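Local coordinates for structural polyprotein, VP3 (Israeli acute paralysis virus, PDB 5CDD) that probably serves as a structural subunit of the viral capsid, one of the coat proteins cut from the structural polyprotein, at residues 124-136 against 208-220. Residues are numbered along the deposited sequence; the frame is centred on the assembly and turned at random.
Sequences EYVANMFSYWRAT and VSNKMFLKTAGIY
The indole of Trp133 carries Leu214 on one face, with CB 3.3 Å above the ring plane and offset toward the rim, while Lys215 O and Thr216 CG2 meet the indole at its edge. CG of Trp133 sits between its backbone N and carbonyl carbon (chi1 65°), which lays the ring alongside Leu214, both side chains pointing the same way; CD1 of Leu214 reaches CZ2 of Trp133 at 3.5 Å. NE1 gives Lys215 O a weak, bent hydrogen bond, and Phe207 packs edge-to-face on the indole. The Phe213 ring takes Trp133 O and Arg134 CB at its edge, and its plane is almost perpendicular to the Arg134 guanidinium (86°). CB of Tyr132 approaches the same ring obliquely and meets Phe213 CB.

Arg134 runs extended from CG to NE, crossing Phe213, and its NH1 donates to Met212 O at 2.9 Å, the oxygen lying near the guanidinium edge but tilted slightly out of its plane. The backbones join as a short antiparallel pair at Trp133 and Leu214: Trp133 N to Leu214 O (2.8 Å) and Leu214 N to Trp133 O (2.9 Å). Beyond it, Thr216 OG1 donates to Phe130 O, a hydrogen bond whose shortness is doubtful at this resolution, and Thr216 N is weakly bonded to Ser131 O. Strand 214-215 thus lines one side of strand 132-144, whose other side pairs with 267-270, with a classic beta bulge where Ser131 and Tyr132 both face Val270. The arrangement belongs to the antiparallel sheet of a picorna-like capsid jelly roll. Tyr132 OH is bonded to Gly163 of a neighbouring polyprotein chain. Chemically, the buried contact spends the Arg134 guanidinium, and more weakly the Trp133 indole N-H, on main-chain carbonyls, extending the junction past its two strand bonds.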
# COMPACT_ATOMS: atom_id res chain seq x y z
N GLU B 124 -15.49 0.77 48.91
CA GLU B 124 -14.67 -0.16 49.67
C GLU B 124 -14.73 -1.54 49.01
O GLU B 124 -13.77 -2.31 49.06
CB GLU B 124 -15.17 -0.27 51.12
CG GLU B 124 -15.24 1.06 51.86
CD GLU B 124 -15.71 0.89 53.30
OE1 GLU B 124 -16.76 0.24 53.51
OE2 GLU B 124 -15.04 1.41 54.22
N TYR B 125 -15.88 -1.84 48.41
CA TYR B 125 -16.11 -3.11 47.73
C TYR B 125 -15.24 -3.23 46.48
O TYR B 125 -14.73 -4.30 46.16
CB TYR B 125 -17.60 -3.21 47.37
CG TYR B 125 -18.06 -4.55 46.81
CD1 TYR B 125 -17.92 -4.85 45.45
CD2 TYR B 125 -18.66 -5.50 47.63
CE1 TYR B 125 -18.37 -6.06 44.93
CE2 TYR B 125 -19.11 -6.72 47.12
CZ TYR B 125 -18.97 -6.99 45.77
OH TYR B 125 -19.41 -8.19 45.26
N VAL B 126 -15.06 -2.11 45.79
CA VAL B 126 -14.25 -2.07 44.58
C VAL B 126 -12.76 -2.14 44.89
O VAL B 126 -12.03 -2.92 44.28
CB VAL B 126 -14.54 -0.79 43.77
CG1 VAL B 126 -13.59 -0.69 42.58
CG2 VAL B 126 -15.98 -0.79 43.29
N ALA B 127 -12.32 -1.33 45.85
CA ALA B 127 -10.91 -1.29 46.24
C ALA B 127 -10.36 -2.66 46.62
O ALA B 127 -9.15 -2.90 46.55
CB ALA B 127 -10.72 -0.32 47.39
N ASN B 128 -11.25 -3.56 47.01
CA ASN B 128 -10.87 -4.91 47.43
C ASN B 128 -10.31 -5.79 46.31
O ASN B 128 -9.60 -6.76 46.58
CB ASN B 128 -12.08 -5.59 48.08
CG ASN B 128 -11.72 -6.88 48.78
OD1 ASN B 128 -10.84 -6.92 49.64
ND2 ASN B 128 -12.41 -7.96 48.42
N MET B 129 -10.63 -5.44 45.06
CA MET B 129 -10.17 -6.21 43.90
C MET B 129 -8.75 -5.91 43.47
O MET B 129 -8.14 -6.68 42.73
CB MET B 129 -11.07 -5.94 42.70
CG MET B 129 -12.54 -6.05 42.94
SD MET B 129 -13.43 -5.49 41.48
CE MET B 129 -13.68 -7.01 40.64
N PHE B 130 -8.23 -4.77 43.91
CA PHE B 130 -6.89 -4.35 43.51
C PHE B 130 -5.89 -4.37 44.66
O PHE B 130 -6.26 -4.60 45.81
CB PHE B 130 -6.98 -2.95 42.90
CG PHE B 130 -8.04 -2.84 41.83
CD1 PHE B 130 -7.79 -3.30 40.54
CD2 PHE B 130 -9.30 -2.34 42.13
CE1 PHE B 130 -8.78 -3.25 39.56
CE2 PHE B 130 -10.30 -2.29 41.16
CZ PHE B 130 -10.04 -2.74 39.87
N SER B 131 -4.62 -4.14 44.34
CA SER B 131 -3.57 -4.15 45.35
C SER B 131 -3.33 -2.79 46.01
O SER B 131 -3.17 -2.72 47.23
CB SER B 131 -2.27 -4.66 44.74
OG SER B 131 -2.40 -6.01 44.33
N TYR B 132 -3.29 -1.73 45.21
CA TYR B 132 -3.06 -0.40 45.76
C TYR B 132 -4.09 0.58 45.21
O TYR B 132 -4.65 0.38 44.14
CB TYR B 132 -1.66 0.10 45.41
CG TYR B 132 -0.57 -0.93 45.59
CD1 TYR B 132 -0.12 -1.69 44.51
CD2 TYR B 132 0.01 -1.15 46.84
CE1 TYR B 132 0.87 -2.66 44.68
CE2 TYR B 132 1.00 -2.11 47.01
CZ TYR B 132 1.43 -2.86 45.93
OH TYR B 132 2.41 -3.81 46.09
N TRP B 133 -4.33 1.65 45.97
CA TRP B 133 -5.30 2.66 45.57
C TRP B 133 -4.77 4.08 45.75
O TRP B 133 -3.71 4.30 46.33
CB TRP B 133 -6.59 2.52 46.38
CG TRP B 133 -6.39 2.80 47.85
CD1 TRP B 133 -5.94 1.93 48.79
CD2 TRP B 133 -6.60 4.06 48.51
NE1 TRP B 133 -5.85 2.56 50.01
CE2 TRP B 133 -6.24 3.87 49.87
CE3 TRP B 133 -7.04 5.32 48.10
CZ2 TRP B 133 -6.32 4.90 50.81
CZ3 TRP B 133 -7.11 6.35 49.04
CH2 TRP B 133 -6.75 6.13 50.38
N ARG B 134 -5.55 5.03 45.26
CA ARG B 134 -5.24 6.45 45.34
C ARG B 134 -6.53 7.18 44.99
O ARG B 134 -7.08 6.97 43.91
CB ARG B 134 -4.14 6.82 44.34
CG ARG B 134 -3.75 8.29 44.38
CD ARG B 134 -2.86 8.65 43.21
NE ARG B 134 -2.50 10.06 43.22
CZ ARG B 134 -1.57 10.60 44.01
NH1 ARG B 134 -0.91 9.83 44.86
NH2 ARG B 134 -1.32 11.90 43.96
N ALA B 135 -7.03 8.01 45.89
CA ALA B 135 -8.27 8.73 45.63
C ALA B 135 -8.58 9.82 46.64
O ALA B 135 -7.92 9.95 47.67
CB ALA B 135 -9.42 7.74 45.56
N THR B 136 -9.60 10.61 46.32
CA THR B 136 -10.07 11.68 47.18
C THR B 136 -11.26 11.11 47.93
O THR B 136 -12.30 10.83 47.34
CB THR B 136 -10.52 12.90 46.36
OG1 THR B 136 -9.39 13.47 45.68
CG2 THR B 136 -11.13 13.95 47.27
N VAL B 208 -3.24 12.39 50.36
CA VAL B 208 -2.00 12.94 50.91
C VAL B 208 -1.22 11.83 51.60
O VAL B 208 -1.70 11.20 52.54
CB VAL B 208 -2.26 14.08 51.91
CG1 VAL B 208 -2.87 15.27 51.18
CG2 VAL B 208 -3.19 13.61 53.03
N SER B 209 -0.00 11.59 51.12
CA SER B 209 0.85 10.56 51.67
C SER B 209 2.25 10.68 51.08
O SER B 209 2.44 11.38 50.08
CB SER B 209 0.26 9.18 51.36
OG SER B 209 1.04 8.14 51.91
N ASN B 210 3.22 10.01 51.69
CA ASN B 210 4.59 10.04 51.19
C ASN B 210 4.76 8.85 50.25
O ASN B 210 5.87 8.49 49.87
CB ASN B 210 5.59 9.97 52.36
CG ASN B 210 5.43 8.72 53.19
OD1 ASN B 210 4.31 8.31 53.50
ND2 ASN B 210 6.55 8.12 53.56
N LYS B 211 3.62 8.26 49.90
CA LYS B 211 3.59 7.13 48.98
C LYS B 211 2.71 7.52 47.81
O LYS B 211 1.84 8.39 47.93
CB LYS B 211 2.99 5.90 49.67
CG LYS B 211 3.75 5.46 50.89
CD LYS B 211 3.08 4.26 51.54
CE LYS B 211 3.76 3.92 52.85
NZ LYS B 211 3.73 5.08 53.80
N MET B 212 2.93 6.89 46.67
CA MET B 212 2.15 7.18 45.47
C MET B 212 0.78 6.52 45.57
O MET B 212 -0.22 7.07 45.10
CB MET B 212 2.89 6.66 44.25
CG MET B 212 4.20 7.35 43.97
SD MET B 212 4.86 6.84 42.38
CE MET B 212 4.67 8.35 41.46
N PHE B 213 0.74 5.34 46.17
CA PHE B 213 -0.49 4.58 46.35
C PHE B 213 -0.45 3.93 47.73
O PHE B 213 0.63 3.73 48.29
CB PHE B 213 -0.59 3.47 45.29
CG PHE B 213 -0.50 3.96 43.87
CD1 PHE B 213 -1.57 4.63 43.28
CD2 PHE B 213 0.64 3.71 43.12
CE1 PHE B 213 -1.50 5.03 41.95
CE2 PHE B 213 0.72 4.11 41.79
CZ PHE B 213 -0.36 4.77 41.20
N LEU B 214 -1.62 3.59 48.26
CA LEU B 214 -1.71 2.94 49.56
C LEU B 214 -2.29 1.54 49.38
O LEU B 214 -3.00 1.27 48.41
CB LEU B 214 -2.60 3.75 50.51
CG LEU B 214 -2.02 5.06 51.04
CD1 LEU B 214 -3.07 5.80 51.83
CD2 LEU B 214 -0.80 4.77 51.91
N LYS B 215 -1.98 0.64 50.31
CA LYS B 215 -2.46 -0.73 50.23
C LYS B 215 -3.98 -0.80 50.36
O LYS B 215 -4.61 0.13 50.86
CB LYS B 215 -1.79 -1.59 51.30
CG LYS B 215 -0.30 -1.82 51.06
CD LYS B 215 0.29 -2.83 52.04
CE LYS B 215 1.71 -3.23 51.66
NZ LYS B 215 2.68 -2.11 51.76
N THR B 216 -4.56 -1.90 49.90
CA THR B 216 -6.01 -2.08 49.95
C THR B 216 -6.44 -3.18 50.92
O THR B 216 -7.61 -3.57 50.92
CB THR B 216 -6.58 -2.41 48.56
OG1 THR B 216 -6.03 -3.66 48.11
CG2 THR B 216 -6.23 -1.31 47.56
N ALA B 217 -5.51 -3.67 51.72
CA ALA B 217 -5.80 -4.73 52.68
C ALA B 217 -6.87 -4.30 53.68
O ALA B 217 -7.80 -5.05 53.98
CB ALA B 217 -4.52 -5.13 53.41
N GLY B 218 -6.73 -3.09 54.19
CA GLY B 218 -7.69 -2.59 55.16
C GLY B 218 -7.76 -3.37 56.47
O GLY B 218 -6.74 -3.71 57.06
N ILE B 219 -8.98 -3.65 56.92
CA ILE B 219 -9.20 -4.38 58.18
C ILE B 219 -9.12 -5.90 58.03
O ILE B 219 -9.11 -6.63 59.02
CB ILE B 219 -10.59 -4.01 58.78
CG1 ILE B 219 -10.68 -4.46 60.24
CG2 ILE B 219 -11.70 -4.64 57.95
CD1 ILE B 219 -9.74 -3.69 61.17
N TYR B 220 -9.06 -6.38 56.79
CA TYR B 220 -8.99 -7.82 56.53
C TYR B 220 -7.94 -8.56 57.35
O TYR B 220 -6.74 -8.32 57.19
CB TYR B 220 -8.76 -8.06 55.04
CG TYR B 220 -8.77 -9.52 54.62
CD1 TYR B 220 -7.69 -10.36 54.90
CD2 TYR B 220 -9.84 -10.05 53.90
CE1 TYR B 220 -7.68 -11.69 54.48
CE2 TYR B 220 -9.84 -11.38 53.47
CZ TYR B 220 -8.75 -12.19 53.76
OH TYR B 220 -8.74 -13.50 53.32